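Local coordinates for protein transaminase (Bacillus megaterium, PDB 5G0A) that catalyses PLP-dependent amino-group transfer as an S-selective omega-transaminase, a member of the class-III aminotransferase family, at residues V118-G121 with S122-V125; N268-V271 with L272-F275; V141-R144 with E145-H149; F55-L59 with Y60-L64. All coordinates share one frame; numbering follows the deposited sequence.

Interaction 1 of 4, residues V118-G121 with S122-V125; sequences VSTG and SEAV. With PLP (pyridoxal-5'-phosphate), chain K.
Glu123 reaches back from the first turn of its helix to Thr120, Ser119 and Val118. Its CB lies 3.4 Å from Thr120 OG1 and also brushes the CB of Val118. With CG beside the backbone N (chi1 -75°), the chain runs back past the loop, and CG comes within 3.3 Å of the same hydroxyl. From there it is extended, which carries OE1 to the backbone of Ser119: Ser119 N donates to OE1 over 3.1 Å, meeting it almost along its C-O bond. Water 1 donates to OE1 as well and is bonded to Ser119 OG. OE2 is taken by Thr120 of the second subunit, and Thr120 OG1 here is bonded to Glu123 of that subunit, a reciprocal exchange. Thr120 is the N-cap of helix 121-136, its OG1 accepting from Glu123 N at 3.0 Å, a role for which a short hydroxyl side chain is well suited. The helix start forms the phosphate cup familiar from fold type I PLP enzymes. Gly121 N donates to PLP O1P over 2.9 Å, and having no side chain it lets the ester oxygen O4P pass close by. Ser122 holds PLP O2P twice, from its backbone N and from OG at 2.7 Å. Behind the cup, Val118 CG2 packs 4.0 Å from Ala124 CB.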
loop_
_atom_site.group_PDB
_atom_site.type_symbol
_atom_site.label_atom_id
_atom_site.label_comp_id
_atom_site.label_asym_id
_atom_site.label_seq_id
_atom_site.Cartn_x
_atom_site.Cartn_y
_atom_site.Cartn_z
ATOM N N VAL B 118 -18.267 -16.281 13.087
ATOM C CA VAL B 118 -17.270 -16.817 12.165
ATOM C C VAL B 118 -16.572 -17.997 12.832
ATOM O O VAL B 118 -17.059 -18.515 13.839
ATOM C CB VAL B 118 -16.277 -15.706 11.709
ATOM C CG1 VAL B 118 -16.976 -14.725 10.758
ATOM C CG2 VAL B 118 -15.694 -14.952 12.912
ATOM N N SER B 119 -15.435 -18.458 12.289
ATOM C CA SER B 119 -14.861 -19.706 12.844
ATOM C C SER B 119 -13.660 -19.531 13.744
ATOM O O SER B 119 -13.296 -20.470 14.450
ATOM C CB SER B 119 -14.476 -20.705 11.718
ATOM O OG SER B 119 -15.633 -21.117 11.020
ATOM N N THR B 120 -13.022 -18.355 13.704
ATOM C CA THR B 120 -11.802 -18.123 14.460
ATOM C C THR B 120 -11.720 -16.682 14.990
ATOM O O THR B 120 -12.455 -15.810 14.530
ATOM C CB THR B 120 -10.522 -18.402 13.627
ATOM O OG1 THR B 120 -10.364 -17.406 12.597
ATOM C CG2 THR B 120 -10.548 -19.809 12.943
ATOM N N GLY B 121 -10.808 -16.452 15.942
ATOM C CA GLY B 121 -10.616 -15.112 16.491
ATOM C C GLY B 121 -10.072 -14.168 15.426
ATOM O O GLY B 121 -10.485 -13.009 15.360
ATOM N N SER B 122 -9.156 -14.666 14.581
ATOM C CA SER B 122 -8.603 -13.827 13.513
ATOM C C SER B 122 -9.698 -13.436 12.538
ATOM O O SER B 122 -9.759 -12.295 12.117
ATOM C CB SER B 122 -7.475 -14.525 12.749
ATOM O OG SER B 122 -6.340 -14.663 13.582
ATOM N N GLU B 123 -10.554 -14.392 12.176
ATOM C CA GLU B 123 -11.718 -14.067 11.325
ATOM C C GLU B 123 -12.643 -13.040 11.980
ATOM O O GLU B 123 -13.196 -12.179 11.295
ATOM C CB GLU B 123 -12.494 -15.321 10.935
ATOM C CG GLU B 123 -11.765 -16.134 9.844
ATOM C CD GLU B 123 -12.614 -17.262 9.283
ATOM O OE1 GLU B 123 -13.633 -17.622 9.915
ATOM O OE2 GLU B 123 -12.274 -17.757 8.184
ATOM N N ALA B 124 -12.815 -13.131 13.293
ATOM C CA ALA B 124 -13.632 -12.130 14.003
ATOM C C ALA B 124 -13.012 -10.737 13.904
ATOM O O ALA B 124 -13.737 -9.734 13.717
ATOM C CB ALA B 124 -13.804 -12.508 15.477
ATOM N N VAL B 125 -11.700 -10.651 14.090
ATOM C CA VAL B 125 -10.981 -9.355 13.958
ATOM C C VAL B 125 -11.070 -8.832 12.508
ATOM O O VAL B 125 -11.326 -7.656 12.286
ATOM C CB VAL B 125 -9.525 -9.488 14.439
ATOM C CG1 VAL B 125 -8.690 -8.235 14.113
ATOM C CG2 VAL B 125 -9.498 -9.729 15.969
HETATM N N1 PLP K . -6.952 -11.567 19.300
HETATM C C2 PLP K . -6.412 -11.863 20.506
HETATM C C2A PLP K . -6.346 -10.802 21.583
HETATM C C3 PLP K . -5.963 -13.245 20.795
HETATM O O3 PLP K . -5.463 -13.598 21.988
HETATM C C4 PLP K . -6.075 -14.259 19.735
HETATM C C4A PLP K . -5.662 -15.706 20.007
HETATM C C5 PLP K . -6.641 -13.783 18.449
HETATM C C6 PLP K . -7.023 -12.459 18.297
HETATM C C5A PLP K . -6.757 -14.696 17.237
HETATM O O4P PLP K . -7.590 -15.817 17.446
HETATM P P PLP K . -7.338 -17.115 16.513
HETATM O O1P PLP K . -8.522 -17.954 16.910
HETATM O O2P PLP K . -7.325 -16.698 15.053
HETATM O O3P PLP K . -6.017 -17.683 16.958
HETATM O O HOH W 1 -15.930 -19.015 9.363
#

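Interaction 2 of 4, residues N268-V271 with L272-F275. Unlike the reference sequence in segment 268-271: Asn268 (reference Thr). With PLP (pyridoxal-5'-phosphate), chain K.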
loop_
_atom_site.group_PDB
_atom_site.type_symbol
_atom_site.label_atom_id
_atom_site.label_comp_id
_atom_site.label_asym_id
_atom_site.label_seq_id
_atom_site.Cartn_x
_atom_site.Cartn_y
_atom_site.Cartn_z
ATOM N N ASN B 268 -12.840 -3.169 21.120
ATOM C CA ASN B 268 -12.028 -3.938 22.058
ATOM C C ASN B 268 -11.994 -5.416 21.687
ATOM O O ASN B 268 -13.032 -6.024 21.459
ATOM C CB ASN B 268 -12.438 -3.775 23.534
ATOM C CG ASN B 268 -11.400 -4.359 24.456
ATOM O OD1 ASN B 268 -10.213 -3.974 24.415
ATOM N ND2 ASN B 268 -11.810 -5.336 25.267
ATOM N N ASP B 269 -10.778 -5.939 21.587
ATOM C CA ASP B 269 -10.546 -7.320 21.190
ATOM C C ASP B 269 -10.639 -8.197 22.436
ATOM O O ASP B 269 -9.749 -8.158 23.294
ATOM C CB ASP B 269 -9.151 -7.432 20.541
ATOM C CG ASP B 269 -8.884 -8.821 19.940
ATOM O OD1 ASP B 269 -9.645 -9.772 20.230
ATOM O OD2 ASP B 269 -7.910 -8.935 19.165
ATOM N N GLU B 270 -11.737 -8.952 22.532
ATOM C CA GLU B 270 -11.995 -9.818 23.682
ATOM C C GLU B 270 -11.737 -11.277 23.371
ATOM O O GLU B 270 -12.252 -12.148 24.065
ATOM C CB GLU B 270 -13.461 -9.690 24.114
ATOM C CG GLU B 270 -13.851 -8.369 24.801
ATOM C CD GLU B 270 -13.327 -8.248 26.233
ATOM O OE1 GLU B 270 -13.003 -9.279 26.878
ATOM O OE2 GLU B 270 -13.248 -7.104 26.739
ATOM N N VAL B 271 -10.985 -11.567 22.313
ATOM C CA VAL B 271 -10.793 -12.984 21.958
ATOM C C VAL B 271 -10.120 -13.728 23.094
ATOM O O VAL B 271 -10.502 -14.855 23.402
ATOM C CB VAL B 271 -9.967 -13.157 20.658
ATOM C CG1 VAL B 271 -9.563 -14.625 20.462
ATOM C CG2 VAL B 271 -10.780 -12.673 19.469
ATOM N N LEU B 272 -9.127 -13.100 23.726
ATOM C CA LEU B 272 -8.487 -13.735 24.869
ATOM C C LEU B 272 -9.154 -13.412 26.210
ATOM O O LEU B 272 -9.372 -14.325 27.025
ATOM C CB LEU B 272 -6.989 -13.442 24.899
ATOM C CG LEU B 272 -6.175 -14.291 25.884
ATOM C CD1 LEU B 272 -4.848 -14.731 25.263
ATOM C CD2 LEU B 272 -5.976 -13.524 27.183
ATOM N N THR B 273 -9.493 -12.148 26.443
ATOM C CA THR B 273 -10.033 -11.776 27.771
ATOM C C THR B 273 -11.510 -12.098 27.965
ATOM O O THR B 273 -12.053 -11.917 29.073
ATOM C CB THR B 273 -9.827 -10.281 28.071
ATOM O OG1 THR B 273 -10.424 -9.518 27.013
ATOM C CG2 THR B 273 -8.331 -9.964 28.191
ATOM N N GLY B 274 -12.169 -12.560 26.903
ATOM C CA GLY B 274 -13.590 -12.806 26.933
ATOM C C GLY B 274 -14.009 -14.050 27.704
ATOM O O GLY B 274 -13.212 -14.955 27.936
ATOM N N PHE B 275 -15.282 -14.070 28.077
ATOM C CA PHE B 275 -15.927 -15.251 28.674
ATOM C C PHE B 275 -15.300 -15.738 29.960
ATOM O O PHE B 275 -14.901 -16.894 30.087
ATOM C CB PHE B 275 -16.175 -16.350 27.612
ATOM C CG PHE B 275 -17.026 -15.850 26.496
ATOM C CD1 PHE B 275 -18.394 -15.718 26.670
ATOM C CD2 PHE B 275 -16.432 -15.373 25.306
ATOM C CE1 PHE B 275 -19.188 -15.178 25.671
ATOM C CE2 PHE B 275 -17.226 -14.828 24.300
ATOM C CZ PHE B 275 -18.599 -14.750 24.469
HETATM N N1 PLP K . -6.952 -11.567 19.300
HETATM C C2 PLP K . -6.412 -11.863 20.506
HETATM C C2A PLP K . -6.346 -10.802 21.583
HETATM C C3 PLP K . -5.963 -13.245 20.795
HETATM O O3 PLP K . -5.463 -13.598 21.988
HETATM C C4 PLP K . -6.075 -14.259 19.735
HETATM C C4A PLP K . -5.662 -15.706 20.007
HETATM C C5 PLP K . -6.641 -13.783 18.449
HETATM C C6 PLP K . -7.023 -12.459 18.297
HETATM C C5A PLP K . -6.757 -14.696 17.237
HETATM O O4P PLP K . -7.590 -15.817 17.446
HETATM P P PLP K . -7.338 -17.115 16.513
HETATM O O1P PLP K . -8.522 -17.954 16.910
HETATM O O2P PLP K . -7.325 -16.698 15.053
HETATM O O3P PLP K . -6.017 -17.683 16.958
HETATM O O HOH W 2 -9.579 -7.219 25.896
HETATM O O HOH W 3 -8.486 -10.332 24.332
HETATM O O HOH W 4 -12.266 -15.787 25.283
#
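Thr273 OG1 donates to Glu270 OE1 over 2.6 Å, a short bond that ties the end of strand 265-269 to the loop after it. The chain leaves the strand through an Asx turn, in which Asp269 OD1 accepts from Val271 N at 3.1 Å, nearly straight at 163°. The tight part of the contact is the knot of Glu270, Thr273 and Gly274. Bent at chi2 (-74°), Glu270 crosses Thr273 at about a right angle, and the hydroxyl meets OE1 from well above the carboxylate plane. Gly283 N and Tyr284 N also bind this carboxylate, which would offset the negative charge expected on the buried group. Gly274, lacking a side chain, comes close to the backbone of Glu270, and its N gives Glu270 O a weak bond. A separate side faces the cofactor. Asp269 extends its carboxylate toward the pyridine, with CG anti to the backbone N (chi1 -173°), and OD2 lies 2.8 Å from PLP N1, the place an aspartate takes in fold type I enzymes; His149 ND1 is bonded to the same oxygen. Branched Val271 lays both methyls over one face of the ring, CG1 3.6 Å from PLP C4, while Leu272 CB comes to 3.3 Å from PLP O3. The looser side is hydrated rather than packed. There Asp269 O accepts a hydrogen bond from each of two waters; water 3 accepts from Thr273 N, whereas water 2 accepts from Asn268 ND2 and donates to Thr273 OG1 over 2.7 Å.

Interaction 3 of 4, residues V141-R144 with E145-H149. With PLP (pyridoxal-5'-phosphate), chain K.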
loop_
_atom_site.group_PDB
_atom_site.type_symbol
_atom_site.label_atom_id
_atom_site.label_comp_id
_atom_site.label_asym_id
_atom_site.label_seq_id
_atom_site.Cartn_x
_atom_site.Cartn_y
_atom_site.Cartn_z
ATOM N N VAL B 141 -6.897 2.448 10.859
ATOM C CA VAL B 141 -7.179 1.882 12.176
ATOM C C VAL B 141 -5.914 2.048 13.023
ATOM O O VAL B 141 -4.776 1.840 12.544
ATOM C CB VAL B 141 -7.597 0.383 12.095
ATOM C CG1 VAL B 141 -7.683 -0.216 13.504
ATOM C CG2 VAL B 141 -8.935 0.223 11.341
ATOM N N VAL B 142 -6.112 2.430 14.276
ATOM C CA VAL B 142 -5.021 2.640 15.225
ATOM C C VAL B 142 -4.945 1.434 16.148
ATOM O O VAL B 142 -5.949 1.061 16.790
ATOM C CB VAL B 142 -5.281 3.909 16.072
ATOM C CG1 VAL B 142 -4.167 4.101 17.095
ATOM C CG2 VAL B 142 -5.415 5.118 15.165
ATOM N N THR B 143 -3.751 0.845 16.198
ATOM C CA THR B 143 -3.440 -0.229 17.135
ATOM C C THR B 143 -2.326 0.235 18.093
ATOM O O THR B 143 -1.947 1.423 18.087
ATOM C CB THR B 143 -3.011 -1.479 16.354
ATOM O OG1 THR B 143 -3.018 -2.614 17.232
ATOM C CG2 THR B 143 -1.604 -1.270 15.714
ATOM N N ARG B 144 -1.830 -0.660 18.947
ATOM C CA ARG B 144 -0.737 -0.306 19.866
ATOM C C ARG B 144 0.449 -1.240 19.705
ATOM O O ARG B 144 0.281 -2.419 19.406
ATOM C CB ARG B 144 -1.188 -0.323 21.347
ATOM C CG ARG B 144 -2.278 0.699 21.702
ATOM C CD ARG B 144 -3.697 0.147 21.502
ATOM N NE ARG B 144 -3.826 -1.197 22.093
ATOM C CZ ARG B 144 -3.945 -1.448 23.396
ATOM N NH1 ARG B 144 -3.980 -0.445 24.285
ATOM N NH2 ARG B 144 -4.015 -2.709 23.826
ATOM N N GLU B 145 1.642 -0.713 19.965
ATOM C CA GLU B 145 2.843 -1.533 20.119
ATOM C C GLU B 145 2.539 -2.727 21.036
ATOM O O GLU B 145 1.914 -2.552 22.078
ATOM C CB GLU B 145 4.007 -0.707 20.709
ATOM C CG GLU B 145 5.328 -1.470 20.614
ATOM C CD GLU B 145 6.494 -0.882 21.398
ATOM O OE1 GLU B 145 6.280 -0.086 22.337
ATOM O OE2 GLU B 145 7.645 -1.235 21.063
ATOM N N HIS B 146 2.992 -3.908 20.617
ATOM C CA HIS B 146 2.835 -5.192 21.316
ATOM C C HIS B 146 1.437 -5.811 21.300
ATOM O O HIS B 146 1.243 -6.872 21.915
ATOM C CB HIS B 146 3.347 -5.145 22.769
ATOM C CG HIS B 146 4.704 -4.527 22.923
ATOM N ND1 HIS B 146 5.759 -4.817 22.087
ATOM C CD2 HIS B 146 5.179 -3.650 23.839
ATOM C CE1 HIS B 146 6.828 -4.138 22.479
ATOM N NE2 HIS B 146 6.502 -3.425 23.537
ATOM N N ASP B 147 0.480 -5.201 20.596
ATOM C CA ASP B 147 -0.844 -5.818 20.484
ATOM C C ASP B 147 -0.735 -7.061 19.618
ATOM O O ASP B 147 0.013 -7.082 18.642
ATOM C CB ASP B 147 -1.872 -4.889 19.822
ATOM C CG ASP B 147 -2.609 -4.010 20.806
ATOM O OD1 ASP B 147 -2.187 -3.908 21.975
ATOM O OD2 ASP B 147 -3.660 -3.452 20.415
ATOM N N TYR B 148 -1.523 -8.065 19.983
ATOM C CA TYR B 148 -1.758 -9.238 19.135
ATOM C C TYR B 148 -3.253 -9.309 18.843
ATOM O O TYR B 148 -4.073 -9.320 19.775
ATOM C CB TYR B 148 -1.261 -10.521 19.810
ATOM C CG TYR B 148 -1.423 -11.711 18.868
ATOM C CD1 TYR B 148 -0.503 -11.913 17.830
ATOM C CD2 TYR B 148 -2.523 -12.568 18.962
ATOM C CE1 TYR B 148 -0.661 -12.948 16.914
ATOM C CE2 TYR B 148 -2.681 -13.639 18.059
ATOM C CZ TYR B 148 -1.745 -13.807 17.037
ATOM O OH TYR B 148 -1.867 -14.834 16.121
ATOM N N HIS B 149 -3.610 -9.318 17.557
ATOM C CA HIS B 149 -4.998 -9.377 17.157
ATOM C C HIS B 149 -5.243 -10.502 16.152
ATOM O O HIS B 149 -6.291 -10.549 15.528
ATOM C CB HIS B 149 -5.484 -8.013 16.598
ATOM C CG HIS B 149 -5.476 -6.921 17.623
ATOM N ND1 HIS B 149 -6.311 -6.937 18.723
ATOM C CD2 HIS B 149 -4.735 -5.786 17.726
ATOM C CE1 HIS B 149 -6.068 -5.869 19.470
ATOM N NE2 HIS B 149 -5.124 -5.150 18.881
HETATM N N1 PLP K . -6.952 -11.567 19.300
HETATM C C2 PLP K . -6.412 -11.863 20.506
HETATM C C2A PLP K . -6.346 -10.802 21.583
HETATM C C3 PLP K . -5.963 -13.245 20.795
HETATM O O3 PLP K . -5.463 -13.598 21.988
HETATM C C4 PLP K . -6.075 -14.259 19.735
HETATM C C4A PLP K . -5.662 -15.706 20.007
HETATM C C5 PLP K . -6.641 -13.783 18.449
HETATM C C6 PLP K . -7.023 -12.459 18.297
HETATM C C5A PLP K . -6.757 -14.696 17.237
HETATM O O4P PLP K . -7.590 -15.817 17.446
HETATM P P PLP K . -7.338 -17.115 16.513
HETATM O O1P PLP K . -8.522 -17.954 16.910
HETATM O O2P PLP K . -7.325 -16.698 15.053
HETATM O O3P PLP K . -6.017 -17.683 16.958
#
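Arg144 and Asp147 form a salt bridge across a type II beta turn. Arg144 NE donates to Asp147 OD2 over 2.8 Å, almost straight at 174°, with the oxygen in the guanidinium plane and met on its syn side but somewhat out of the carboxylate plane. The two planes are tilted 60° apart, and the second link, Arg144 NH2 to Asp147 OD1, is weak. His149 NE2 also donates to OD2, at 2.7 Å, approaching the opposite face of the carboxylate from NE. The turn itself is closed by Asp147 N bonding to Arg144 O at 3.0 Å. Bends at chi2 and chi3 curl the arginine back onto its own turn, a long chain with donors enough for Asp147 and, through NH1, Tyr251 OH. Thr143 OG1, bonded to Val158 O, sits at the edge of the His149 ring, 3.6 Å from CD2. Gln240 NE2 holds Asp147 OD1. A histidine can join two aspartates through its two nitrogens, and His149 ND1 is hydrogen-bonded to Asp269 OD2, while Tyr148 brings its CE2 edge to within 3.8 Å of PLP C4. The turn follows strand 140-144, which runs parallel between strands 189-192 and 231-236, and His149 packs against Val125 of helix 121-136.

Interaction 4 of 4, residues F55-L59 with Y60-L64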
loop_
_atom_site.group_PDB
_atom_site.type_symbol
_atom_site.label_atom_id
_atom_site.label_comp_id
_atom_site.label_asym_id
_atom_site.label_seq_id
_atom_site.Cartn_x
_atom_site.Cartn_y
_atom_site.Cartn_z
ATOM N N PHE B 55 -1.148 -25.191 32.956
ATOM C CA PHE B 55 -1.385 -23.813 33.368
ATOM C C PHE B 55 -1.064 -22.792 32.263
ATOM O O PHE B 55 -0.742 -21.630 32.546
ATOM C CB PHE B 55 -0.746 -23.483 34.741
ATOM C CG PHE B 55 -1.712 -23.598 35.888
ATOM C CD1 PHE B 55 -2.409 -24.787 36.110
ATOM C CD2 PHE B 55 -1.949 -22.515 36.741
ATOM C CE1 PHE B 55 -3.325 -24.905 37.150
ATOM C CE2 PHE B 55 -2.853 -22.630 37.799
ATOM C CZ PHE B 55 -3.549 -23.823 37.996
ATOM N N PHE B 56 -1.158 -23.250 31.010
ATOM C CA PHE B 56 -1.383 -22.345 29.866
ATOM C C PHE B 56 -2.840 -22.375 29.416
ATOM O O PHE B 56 -3.250 -21.486 28.647
ATOM C CB PHE B 56 -0.525 -22.723 28.672
ATOM C CG PHE B 56 0.944 -22.556 28.908
ATOM C CD1 PHE B 56 1.552 -21.326 28.743
ATOM C CD2 PHE B 56 1.718 -23.646 29.301
ATOM C CE1 PHE B 56 2.910 -21.171 28.969
ATOM C CE2 PHE B 56 3.078 -23.505 29.521
ATOM C CZ PHE B 56 3.677 -22.261 29.358
ATOM N N ASN B 57 -3.603 -23.389 29.866
ATOM C CA ASN B 57 -4.982 -23.639 29.372
ATOM C C ASN B 57 -4.921 -23.644 27.827
ATOM O O ASN B 57 -5.751 -23.029 27.148
ATOM C CB ASN B 57 -5.963 -22.576 29.929
ATOM C CG ASN B 57 -7.420 -23.012 29.892
ATOM O OD1 ASN B 57 -8.288 -22.237 29.502
ATOM N ND2 ASN B 57 -7.707 -24.248 30.339
ATOM N N GLN B 58 -3.931 -24.369 27.309
ATOM C CA GLN B 58 -3.519 -24.364 25.873
ATOM C C GLN B 58 -3.073 -22.977 25.409
ATOM O O GLN B 58 -1.898 -22.657 25.499
ATOM C CB GLN B 58 -4.603 -24.961 24.955
ATOM C CG GLN B 58 -4.794 -26.459 25.246
ATOM C CD GLN B 58 -3.521 -27.219 24.930
ATOM O OE1 GLN B 58 -3.116 -27.306 23.785
ATOM N NE2 GLN B 58 -2.874 -27.771 25.962
ATOM N N LEU B 59 -4.019 -22.181 24.915
ATOM C CA LEU B 59 -3.747 -20.799 24.516
ATOM C C LEU B 59 -4.727 -19.898 25.246
ATOM O O LEU B 59 -5.352 -19.029 24.637
ATOM C CB LEU B 59 -3.852 -20.647 22.979
ATOM C CG LEU B 59 -2.812 -21.474 22.196
ATOM C CD1 LEU B 59 -3.135 -21.480 20.698
ATOM C CD2 LEU B 59 -1.392 -20.962 22.428
ATOM N N TYR B 60 -4.862 -20.114 26.562
ATOM C CA TYR B 60 -5.787 -19.342 27.397
ATOM C C TYR B 60 -7.173 -19.416 26.811
ATOM O O TYR B 60 -7.866 -18.414 26.720
ATOM C CB TYR B 60 -5.291 -17.883 27.532
ATOM C CG TYR B 60 -3.809 -17.878 27.813
ATOM C CD1 TYR B 60 -3.342 -18.096 29.100
ATOM C CD2 TYR B 60 -2.875 -17.761 26.778
ATOM C CE1 TYR B 60 -1.979 -18.165 29.367
ATOM C CE2 TYR B 60 -1.508 -17.827 27.034
ATOM C CZ TYR B 60 -1.074 -18.032 28.323
ATOM O OH TYR B 60 0.269 -18.087 28.604
ATOM N N CYS B 61 -7.589 -20.627 26.432
ATOM C CA CYS B 61 -8.736 -20.766 25.532
ATOM C C CYS B 61 -9.682 -21.926 25.832
ATOM O O CYS B 61 -10.685 -22.106 25.137
ATOM C CB CYS B 61 -8.262 -20.842 24.063
ATOM S SG CYS B 61 -7.201 -22.262 23.682
ATOM N N VAL B 62 -9.390 -22.696 26.866
ATOM C CA VAL B 62 -10.276 -23.804 27.199
ATOM C C VAL B 62 -10.977 -23.456 28.520
ATOM O O VAL B 62 -10.864 -24.190 29.534
ATOM C CB VAL B 62 -9.479 -25.131 27.255
ATOM C CG1 VAL B 62 -10.421 -26.331 27.280
ATOM C CG2 VAL B 62 -8.538 -25.254 26.048
ATOM N N ASN B 63 -11.687 -22.325 28.499
ATOM C CA ASN B 63 -12.226 -21.677 29.716
ATOM C C ASN B 63 -13.080 -22.604 30.594
ATOM O O ASN B 63 -12.924 -22.642 31.822
ATOM C CB ASN B 63 -13.028 -20.427 29.326
ATOM C CG ASN B 63 -12.159 -19.388 28.615
ATOM O OD1 ASN B 63 -11.206 -19.740 27.901
ATOM N ND2 ASN B 63 -12.482 -18.105 28.806
ATOM N N LEU B 64 -13.953 -23.367 29.952
ATOM C CA LEU B 64 -14.878 -24.248 30.675
ATOM C C LEU B 64 -14.210 -25.482 31.288
ATOM O O LEU B 64 -14.841 -26.202 32.080
ATOM C CB LEU B 64 -15.995 -24.695 29.733
ATOM C CG LEU B 64 -17.352 -25.009 30.379
ATOM C CD1 LEU B 64 -18.076 -23.707 30.741
ATOM C CD2 LEU B 64 -18.170 -25.818 29.395
#
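Asn57 grips the backbone of Val62 with both ends of its amide: OD1 accepts from Val62 N at 2.9 Å, and ND2 donates to Val62 O at 3.3 Å. In both the donor sits well above the acceptor's carbonyl plane, though Val62 O lies in the plane of the Asn57 amide. They brace a weakly bonded helical turn about 57-59 and the loop after it, which join strand 51-54 to helix 69-78 in the class-III aminotransferase chain; here Tyr60 N bonds to Phe56 O (3.0 Å) and Cys61 N to Asn57 O (3.1 Å). Asparagine suits this place, tolerating the positive phi of 50° and, with CG anti to its N (chi1 -160°), facing its amide to Val62. Arg277 NH2 adds a bond to OD1. Around this polar core the aromatic residues pack. Phe56 O lies over one face of the Tyr60 ring, toward its rim, while Tyr60 OH meets the edge of the Phe56 ring, 3.5 Å from CD1, and is bonded to Arg442 O. Gln58 runs alongside Val62 before its OE1 bonds to Trp86 N of the second subunit. Leu59 packs on that same Trp86, and its CB touches Cys61 SG at 3.8 Å. The sulfur also takes a weak bond from Leu59 N, at 3.4 Å.

Overall arrangement
Along the chain the order is interaction 4, 1, 3, then 2. Interactions 1, 2 and 3 all touch PLP, with centres 12 to 16 Å apart: interaction 1 begins helix 121-136 at the phosphate, while interactions 2 and 3 follow strands 265-269 and 140-144 of the same seven-stranded sheet and meet through His149 and Asp269. Val271 and Tyr148 flank the pyridine on opposite faces. Interaction 4 stands about 13 Å from interaction 2, centre to centre, and joins it where Asn63 ND2 bonds to Phe275 O. Interactions 1 and 4 both reach the second subunit, whose Thr330 also binds PLP, so cofactor site and subunit interface are built together.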